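Local coordinates for iron binding protein FbpA (PDB 1Q35) that binds ferric iron as a periplasmic solute-binding protein and probably delivers it to a membrane transporter for bacterial iron uptake, at residues 53-58 against 233-238; 97-102 against 266-271; 134-139 against 176-181. One frame throughout, in Å; residues are numbered along the deposited sequence. Where two conformers were deposited one is given.

Overall arrangement
Interactions 1 and 2 belong to one mixed sheet, in which strands 228-236 and 96-108 run side by side; their centres lie about 16 Å apart and they touch. Interaction 3 lies across the chain's centre from interaction 1, with centres about 25 Å apart, and about 20 Å from interaction 2, centre to centre; it touches neither. Interactions 2 and 3 border the iron site that includes tyrosines Y142, Y198 and Y199, vacant in this apo form: the side chain of R101 comes within about 3 Å of Y198, and those of R136 and D178 within about 4 Å of Y142 and Y199. Interaction 1 lies further off, the T57 side chain about 9 Å from Y142.

Interaction 1 (53-58 against 233-238)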
loop_
_atom_site.group_PDB
_atom_site.type_symbol
_atom_site.label_atom_id
_atom_site.label_comp_id
_atom_site.label_asym_id
_atom_site.label_seq_id
_atom_site.Cartn_x
_atom_site.Cartn_y
_atom_site.Cartn_z
ATOM N N ASP A 53 19.365 6.891 6.054
ATOM C CA ASP A 53 18.789 8.231 6.114
ATOM C C ASP A 53 17.275 8.200 5.985
ATOM O O ASP A 53 16.571 8.792 6.792
ATOM C CB ASP A 53 19.344 9.109 4.992
ATOM C CG ASP A 53 20.754 9.539 5.251
ATOM O OD1 ASP A 53 21.604 9.418 4.346
ATOM O OD2 ASP A 53 21.096 10.002 6.348
ATOM N N VAL A 54 16.794 7.502 4.957
ATOM C CA VAL A 54 15.404 7.575 4.519
ATOM C C VAL A 54 14.881 6.156 4.336
ATOM O O VAL A 54 15.531 5.340 3.696
ATOM C CB VAL A 54 15.327 8.364 3.181
ATOM C CG1 VAL A 54 13.915 8.365 2.596
ATOM C CG2 VAL A 54 15.842 9.789 3.382
ATOM N N LEU A 55 13.732 5.853 4.934
ATOM C CA LEU A 55 13.065 4.569 4.741
ATOM C C LEU A 55 11.759 4.832 3.987
ATOM O O LEU A 55 10.894 5.560 4.475
ATOM C CB LEU A 55 12.813 3.876 6.084
ATOM C CG LEU A 55 13.923 4.049 7.135
ATOM C CD1 LEU A 55 13.520 3.465 8.478
ATOM C CD2 LEU A 55 15.232 3.435 6.657
ATOM N N LEU A 56 11.647 4.277 2.778
ATOM C CA LEU A 56 10.471 4.449 1.921
ATOM C C LEU A 56 9.556 3.245 2.069
ATOM O O LEU A 56 9.921 2.133 1.705
ATOM C CB LEU A 56 10.881 4.610 0.455
ATOM C CG LEU A 56 11.638 5.899 0.123
ATOM C CD1 LEU A 56 12.185 5.843 -1.283
ATOM C CD2 LEU A 56 10.746 7.113 0.284
ATOM N N THR A 57 8.372 3.489 2.620
ATOM C CA THR A 57 7.438 2.441 3.017
ATOM C C THR A 57 6.237 2.338 2.077
ATOM O O THR A 57 5.962 3.250 1.290
ATOM C CB THR A 57 6.940 2.746 4.434
ATOM O OG1 THR A 57 6.421 4.082 4.472
ATOM C CG2 THR A 57 8.094 2.746 5.430
ATOM N N VAL A 58 5.518 1.224 2.194
ATOM C CA VAL A 58 4.313 0.976 1.400
ATOM C C VAL A 58 3.105 0.643 2.268
ATOM O O VAL A 58 2.074 0.210 1.752
ATOM C CB VAL A 58 4.528 -0.178 0.379
ATOM C CG1 VAL A 58 5.584 0.206 -0.636
ATOM C CG2 VAL A 58 4.897 -1.476 1.074
ATOM N N GLY A 233 4.864 6.013 2.050
ATOM C CA GLY A 233 5.333 7.054 2.931
ATOM C C GLY A 233 6.816 7.019 3.161
ATOM O O GLY A 233 7.573 6.351 2.451
ATOM N N VAL A 234 7.236 7.759 4.176
ATOM C CA VAL A 234 8.647 7.923 4.438
ATOM C C VAL A 234 8.880 8.330 5.880
ATOM O O VAL A 234 8.070 9.043 6.483
ATOM C CB VAL A 234 9.274 8.938 3.456
ATOM C CG1 VAL A 234 8.697 10.341 3.642
ATOM C CG2 VAL A 234 10.776 8.939 3.571
ATOM N N VAL A 235 9.982 7.822 6.421
ATOM C CA VAL A 235 10.507 8.225 7.715
ATOM C C VAL A 235 11.986 8.572 7.535
ATOM O O VAL A 235 12.678 7.982 6.697
ATOM C CB VAL A 235 10.337 7.137 8.798
ATOM C CG1 VAL A 235 8.893 6.679 8.880
ATOM C CG2 VAL A 235 11.261 5.963 8.553
ATOM N N ILE A 236 12.470 9.538 8.309
ATOM C CA ILE A 236 13.900 9.807 8.409
ATOM C C ILE A 236 14.406 9.089 9.658
ATOM O O ILE A 236 13.860 9.251 10.746
ATOM C CB ILE A 236 14.193 11.326 8.409
ATOM C CG1 ILE A 236 13.882 11.888 7.015
ATOM C CG2 ILE A 236 15.650 11.596 8.799
ATOM C CD1 ILE A 236 14.184 13.356 6.817
ATOM N N ALA A 237 15.419 8.248 9.475
ATOM C CA ALA A 237 15.955 7.430 10.549
ATOM C C ALA A 237 16.538 8.283 11.673
ATOM O O ALA A 237 17.091 9.367 11.435
ATOM C CB ALA A 237 17.010 6.484 10.007
ATOM N N LYS A 238 16.439 7.768 12.895
ATOM C CA LYS A 238 16.854 8.495 14.094
ATOM C C LYS A 238 18.292 9.000 13.997
ATOM O O LYS A 238 18.592 10.114 14.427
ATOM C CB LYS A 238 16.714 7.601 15.333
ATOM C CG LYS A 238 17.136 8.276 16.643
ATOM C CD LYS A 238 16.821 7.414 17.847
ATOM C CE LYS A 238 17.199 8.107 19.145
ATOM N NZ LYS A 238 17.080 7.181 20.307
HETATM O O HOH W 1 7.496 5.177 -0.085
#
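V54 and V234 meet obliquely on one face of an antiparallel strand pair, where V54 CG1 presses to 3.3 Å from V234 CG2, tighter than ordinary carbon contact. Both methyls lie opposite their own backbone N (V54 chi1 175°), which leans them toward each other diagonally, between the V54-I236 and L56-V234 pairs. L56 runs alongside V234, pointing the same way, and its CD2 reaches 3.8 Å from V234 CG2. On the other face L55 crosses V235, with L55 CD1 3.4 Å from V235 CG2. Branched aliphatic residues suit these places because they fill both buried faces while their backbones remain extended. The backbones pair L55 with V235 and T57 with G233 through two hydrogen bonds each; L55 N to V235 O is 3.0 Å and nearly straight at 173°. A237 N adds a bond to D53 O at one end, and at the other a water donates to both T57 O and G233 O. The absence of a side chain at G233 leaves room for T57 OG1, 3.2 Å from G233 O. V54, V234 and I236 pack on helix 243-254, L55, T57 and V235 on helix 60-68, and strand 3-8 continues the sheet beyond 54-57.

Interaction 2 (97-102 against 266-271); sequences GLTTRA and NHEYPV. With FMT (formic acid), chain C.
The R101 guanidinium receives both E268 and a formic acid at its edge, near its plane: E268 OE1 faces NE and NH1, and formic acid O2 accepts from R101 NH1 at 2.9 Å. The grip on E268 is side-on, two nitrogens to one oxygen, with R101 NE 3.0 Å and NH1 2.9 Å from E268 OE1; the guanidinium and carboxylate planes are 63° apart. NE meets this oxygen nearly along its C-O axis, while NH1 comes from above the carboxylate plane. Bends at chi2 (-94°) and chi3 (-62°) fold the arginine back alongside E268. The Y269 ring has the T100 carbonyl and R101 CA at its edge, and Y269 CB sits 3.3 Å from T100 OG1, the two side chains crossing at about a right angle. T100 and Y269 also form a hydrogen-bonded antiparallel pair. Water joins T100 OG1, also bonded to K229, to P270 O, while V271 CG2 packs 3.5 Å from L98 O. T99 OG1, also bonded to the S232 hydroxyl, donates to E268 OE1 at 2.6 Å from above the carboxylate plane. E268 OE2 accepts from N266 ND2 and makes a salt bridge with R10. With such donors around it, the buried E268 is probably a carboxylate that orients R101 beside the iron-binding tyrosines and partly offsets its charge; R101 and R10 themselves probably favour the formic acid, likely from the crystallisation liquor, as an anion.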
loop_
_atom_site.group_PDB
_atom_site.type_symbol
_atom_site.label_atom_id
_atom_site.label_comp_id
_atom_site.label_asym_id
_atom_site.label_seq_id
_atom_site.Cartn_x
_atom_site.Cartn_y
_atom_site.Cartn_z
ATOM N N GLY A 97 3.136 10.649 4.770
ATOM C CA GLY A 97 2.536 10.004 3.616
ATOM C C GLY A 97 2.893 10.745 2.342
ATOM O O GLY A 97 2.939 11.975 2.317
ATOM N N LEU A 98 3.146 9.984 1.279
ATOM C CA LEU A 98 3.498 10.525 -0.031
ATOM C C LEU A 98 2.445 10.217 -1.102
ATOM O O LEU A 98 2.270 11.003 -2.028
ATOM C CB LEU A 98 4.854 9.975 -0.468
ATOM C CG LEU A 98 6.043 10.434 0.380
ATOM C CD1 LEU A 98 7.292 9.676 -0.028
ATOM C CD2 LEU A 98 6.262 11.943 0.265
ATOM N N THR A 99 1.791 9.059 -1.000
ATOM C CA THR A 99 0.635 8.741 -1.841
ATOM C C THR A 99 -0.380 7.984 -1.014
ATOM O O THR A 99 -0.056 7.453 0.044
ATOM C CB THR A 99 1.009 7.835 -3.019
ATOM O OG1 THR A 99 1.486 6.585 -2.504
ATOM C CG2 THR A 99 2.137 8.412 -3.863
ATOM N N THR A 100 -1.613 7.927 -1.509
ATOM C CA THR A 100 -2.567 6.936 -1.032
ATOM C C THR A 100 -2.882 5.959 -2.153
ATOM O O THR A 100 -2.666 6.231 -3.333
ATOM C CB THR A 100 -3.870 7.540 -0.454
ATOM O OG1 THR A 100 -4.626 8.189 -1.484
ATOM C CG2 THR A 100 -3.584 8.590 0.613
ATOM N N ARG A 101 -3.375 4.804 -1.736
ATOM C CA ARG A 101 -3.750 3.722 -2.630
ATOM C C ARG A 101 -4.954 3.036 -2.014
ATOM O O ARG A 101 -5.129 3.047 -0.793
ATOM C CB ARG A 101 -2.592 2.738 -2.831
ATOM C CG ARG A 101 -1.965 2.206 -1.559
ATOM C CD ARG A 101 -0.739 2.984 -1.078
ATOM N NE ARG A 101 0.376 2.957 -2.021
ATOM C CZ ARG A 101 1.256 1.954 -2.181
ATOM N NH1 ARG A 101 2.216 2.088 -3.073
ATOM N NH2 ARG A 101 1.203 0.832 -1.480
ATOM N N ALA A 102 -5.795 2.462 -2.861
ATOM C CA ALA A 102 -6.962 1.725 -2.409
ATOM C C ALA A 102 -6.712 0.232 -2.567
ATOM O O ALA A 102 -6.140 -0.206 -3.575
ATOM C CB ALA A 102 -8.186 2.128 -3.215
ATOM N N ASN A 266 2.951 6.030 -11.651
ATOM C CA ASN A 266 2.566 4.951 -10.749
ATOM C C ASN A 266 1.061 4.710 -10.666
ATOM O O ASN A 266 0.655 3.679 -10.147
ATOM C CB ASN A 266 3.080 5.207 -9.331
ATOM C CG ASN A 266 4.576 5.005 -9.186
ATOM O OD1 ASN A 266 5.312 4.860 -10.166
ATOM N ND2 ASN A 266 5.037 5.005 -7.936
ATOM N N HIS A 267 0.244 5.657 -11.128
ATOM C CA HIS A 267 -1.220 5.548 -11.024
ATOM C C HIS A 267 -1.707 5.478 -9.580
ATOM O O HIS A 267 -2.711 4.832 -9.280
ATOM C CB HIS A 267 -1.733 4.386 -11.874
ATOM C CG HIS A 267 -1.417 4.571 -13.316
ATOM N ND1 HIS A 267 -2.066 5.505 -14.094
ATOM C CD2 HIS A 267 -0.469 4.011 -14.100
ATOM C CE1 HIS A 267 -1.554 5.481 -15.310
ATOM N NE2 HIS A 267 -0.586 4.583 -15.342
ATOM N N GLU A 268 -0.989 6.184 -8.703
ATOM C CA GLU A 268 -1.369 6.339 -7.309
ATOM C C GLU A 268 -2.076 7.670 -7.118
ATOM O O GLU A 268 -2.093 8.518 -8.009
ATOM C CB GLU A 268 -0.135 6.260 -6.411
ATOM C CG GLU A 268 0.488 4.882 -6.368
ATOM C CD GLU A 268 1.690 4.837 -5.464
ATOM O OE1 GLU A 268 1.516 4.620 -4.242
ATOM O OE2 GLU A 268 2.808 5.030 -5.977
ATOM N N TYR A 269 -2.686 7.841 -5.954
ATOM C CA TYR A 269 -3.324 9.103 -5.609
ATOM C C TYR A 269 -2.307 9.998 -4.900
ATOM O O TYR A 269 -1.820 9.637 -3.837
ATOM C CB TYR A 269 -4.538 8.867 -4.707
ATOM C CG TYR A 269 -5.609 8.034 -5.378
ATOM C CD1 TYR A 269 -5.811 6.701 -5.037
ATOM C CD2 TYR A 269 -6.417 8.584 -6.377
ATOM C CE1 TYR A 269 -6.791 5.932 -5.674
ATOM C CE2 TYR A 269 -7.398 7.826 -7.015
ATOM C CZ TYR A 269 -7.576 6.504 -6.661
ATOM O OH TYR A 269 -8.537 5.739 -7.289
ATOM N N PRO A 270 -1.956 11.153 -5.466
ATOM C CA PRO A 270 -1.067 12.075 -4.749
ATOM C C PRO A 270 -1.676 12.503 -3.425
ATOM O O PRO A 270 -2.896 12.593 -3.315
ATOM C CB PRO A 270 -0.960 13.284 -5.687
ATOM C CG PRO A 270 -1.383 12.804 -7.003
ATOM C CD PRO A 270 -2.344 11.677 -6.786
ATOM N N VAL A 271 -0.842 12.756 -2.420
ATOM C CA VAL A 271 -1.325 13.424 -1.207
ATOM C C VAL A 271 -1.460 14.938 -1.409
ATOM O O VAL A 271 -2.285 15.578 -0.761
ATOM C CB VAL A 271 -0.447 13.142 0.042
ATOM C CG1 VAL A 271 -0.468 11.657 0.386
ATOM C CG2 VAL A 271 0.984 13.652 -0.131
HETATM C C FMT C . 4.687 -0.840 -4.186
HETATM O O1 FMT C . 5.907 -0.336 -4.278
HETATM O O2 FMT C . 3.730 -0.087 -4.195
HETATM O O HOH W 2 -4.137 10.818 -1.615
#

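Interaction 3 (134-139 against 176-181). With FMT (formic acid), chain D.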
loop_
_atom_site.group_PDB
_atom_site.type_symbol
_atom_site.label_atom_id
_atom_site.label_comp_id
_atom_site.label_asym_id
_atom_site.label_seq_id
_atom_site.Cartn_x
_atom_site.Cartn_y
_atom_site.Cartn_z
ATOM N N CYS A 134 -9.389 -15.190 -5.443
ATOM C CA CYS A 134 -7.927 -15.270 -5.381
ATOM C C CYS A 134 -7.388 -14.129 -4.519
ATOM O O CYS A 134 -7.767 -12.974 -4.700
ATOM C CB CYS A 134 -7.300 -15.017 -6.765
ATOM S SG CYS A 134 -7.109 -16.335 -7.982
ATOM N N VAL A 135 -6.499 -14.454 -3.591
ATOM C CA VAL A 135 -5.788 -13.446 -2.818
ATOM C C VAL A 135 -4.364 -13.936 -2.580
ATOM O O VAL A 135 -4.128 -15.136 -2.393
ATOM C CB VAL A 135 -6.510 -13.082 -1.514
ATOM C CG1 VAL A 135 -6.458 -14.213 -0.540
ATOM C CG2 VAL A 135 -5.926 -11.804 -0.910
ATOM N N ARG A 136 -3.411 -13.012 -2.604
ATOM C CA ARG A 136 -2.042 -13.333 -2.220
ATOM C C ARG A 136 -1.987 -13.715 -0.741
ATOM O O ARG A 136 -2.983 -13.617 -0.027
ATOM C CB ARG A 136 -1.111 -12.157 -2.497
ATOM C CG ARG A 136 -1.242 -11.027 -1.490
ATOM C CD ARG A 136 -0.546 -9.766 -1.895
ATOM N NE ARG A 136 0.900 -9.936 -1.993
ATOM C CZ ARG A 136 1.710 -9.021 -2.485
ATOM N NH1 ARG A 136 1.217 -7.881 -2.955
ATOM N NH2 ARG A 136 3.015 -9.253 -2.523
ATOM N N SER A 137 -0.823 -14.162 -0.293
ATOM C CA SER A 137 -0.634 -14.560 1.099
ATOM C C SER A 137 -1.397 -13.671 2.077
ATOM O O SER A 137 -1.292 -12.447 2.033
ATOM C CB SER A 137 0.845 -14.525 1.463
ATOM O OG SER A 137 1.023 -14.810 2.843
ATOM N N GLY A 138 -2.132 -14.303 2.980
ATOM C CA GLY A 138 -2.842 -13.588 4.022
ATOM C C GLY A 138 -1.927 -12.838 4.970
ATOM O O GLY A 138 -2.366 -11.911 5.646
ATOM N N LYS A 139 -0.658 -13.240 5.025
ATOM C CA LYS A 139 0.346 -12.575 5.850
ATOM C C LYS A 139 1.022 -11.395 5.168
ATOM O O LYS A 139 1.808 -10.684 5.792
ATOM C CB LYS A 139 1.415 -13.582 6.286
ATOM C CG LYS A 139 0.871 -14.710 7.131
ATOM C CD LYS A 139 1.947 -15.704 7.536
ATOM C CE LYS A 139 1.337 -17.048 7.925
ATOM N NZ LYS A 139 0.111 -16.912 8.773
ATOM N N GLY A 176 1.941 -15.532 -5.296
ATOM C CA GLY A 176 2.200 -14.380 -6.133
ATOM C C GLY A 176 1.857 -13.066 -5.451
ATOM O O GLY A 176 1.610 -13.028 -4.243
ATOM N N GLY A 177 1.862 -11.991 -6.228
ATOM C CA GLY A 177 1.495 -10.671 -5.752
ATOM C C GLY A 177 0.128 -10.252 -6.263
ATOM O O GLY A 177 -0.666 -11.075 -6.726
ATOM N N ASP A 178 -0.154 -8.960 -6.175
ATOM C CA ASP A 178 -1.470 -8.452 -6.552
ATOM C C ASP A 178 -1.746 -8.610 -8.054
ATOM O O ASP A 178 -2.845 -9.014 -8.444
ATOM C CB ASP A 178 -1.622 -6.978 -6.166
ATOM C CG ASP A 178 -1.855 -6.758 -4.686
ATOM O OD1 ASP A 178 -1.961 -7.728 -3.908
ATOM O OD2 ASP A 178 -1.953 -5.595 -4.249
ATOM N N ARG A 179 -0.765 -8.281 -8.894
ATOM C CA ARG A 179 -0.953 -8.400 -10.346
ATOM C C ARG A 179 -1.209 -9.846 -10.758
ATOM O O ARG A 179 -2.017 -10.108 -11.649
ATOM C CB ARG A 179 0.242 -7.840 -11.110
ATOM C CG ARG A 179 0.389 -6.329 -10.978
ATOM C CD ARG A 179 1.725 -5.805 -11.452
ATOM N NE ARG A 179 2.815 -6.325 -10.629
ATOM C CZ ARG A 179 4.102 -6.278 -10.953
ATOM N NH1 ARG A 179 4.499 -5.719 -12.086
ATOM N NH2 ARG A 179 5.000 -6.802 -10.131
ATOM N N ASP A 180 -0.542 -10.781 -10.093
ATOM C CA ASP A 180 -0.696 -12.196 -10.403
ATOM C C ASP A 180 -2.135 -12.674 -10.224
ATOM O O ASP A 180 -2.582 -13.565 -10.945
ATOM C CB ASP A 180 0.195 -13.060 -9.504
ATOM C CG ASP A 180 1.657 -12.977 -9.864
ATOM O OD1 ASP A 180 1.981 -12.888 -11.063
ATOM O OD2 ASP A 180 2.556 -13.013 -9.000
ATOM N N GLN A 181 -2.871 -12.099 -9.273
ATOM C CA GLN A 181 -4.259 -12.509 -9.073
ATOM C C GLN A 181 -5.122 -12.078 -10.249
ATOM O O GLN A 181 -6.080 -12.769 -10.605
ATOM C CB GLN A 181 -4.869 -11.957 -7.777
ATOM C CG GLN A 181 -3.980 -11.967 -6.548
ATOM C CD GLN A 181 -3.385 -13.326 -6.255
ATOM O OE1 GLN A 181 -4.098 -14.322 -6.213
ATOM N NE2 GLN A 181 -2.079 -13.363 -6.032
HETATM C C FMT D . 2.442 -6.795 -7.187
HETATM O O1 FMT D . 2.006 -7.120 -5.983
HETATM O O2 FMT D . 1.914 -7.310 -8.163
HETATM O O HOH W 3 -3.396 -16.735 -5.122
HETATM O O HOH W 4 -3.696 -10.118 -3.492
HETATM O O HOH W 5 1.591 -14.459 -1.957
#
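R136 crosses to the 176-181 segment beginning at CB, which lies 3.3 Å from G176 O and also near Q181 NE2. Its CG stands between the backbone N and the carbonyl carbon (chi1 76°), starting a chain that passes D178, with R136 CD 3.2 Å from D178 OD1. A bend at chi3 (-64°) turns the guanidinium over G177, whose CA sits 3.7 Å from the plane, over the centre of one face; the lack of a side chain at G177 leaves room for a formic acid. NE has G177 CA and G176 O near it. At the tip, R136 NH1 makes a weak salt-bridge hydrogen bond to D178 OD1 at 3.3 Å. The guanidinium and carboxylate planes are 76° apart, and NH2 remains near G177 CA. One water links R136 N to D178 OD1, and another joins S137 N to G176 O. Q181 works closer to the disulfide: OE1 accepts from R172 NH2, while Q181 NE2 donates to G177 O at 2.8 Å and also bonds Q175 O. D178 N donates to O1 of the formic acid, probably from the crystallisation liquor, and R179 N and NE both donate to its O2, so backbone and side chain together hold it. D178 OD2 is bound by N196 N and by a salt bridge to R103. The 134-139 loop leads from strand 133-134 into helix 141-168, whose Y142 touches R136 and D178; Q181 packs on S193 of strand 192-196, Y199 of helix 198-205 lies against D178 and R179, and the C134-C190 disulfide ties in the chain just before strand 192-196.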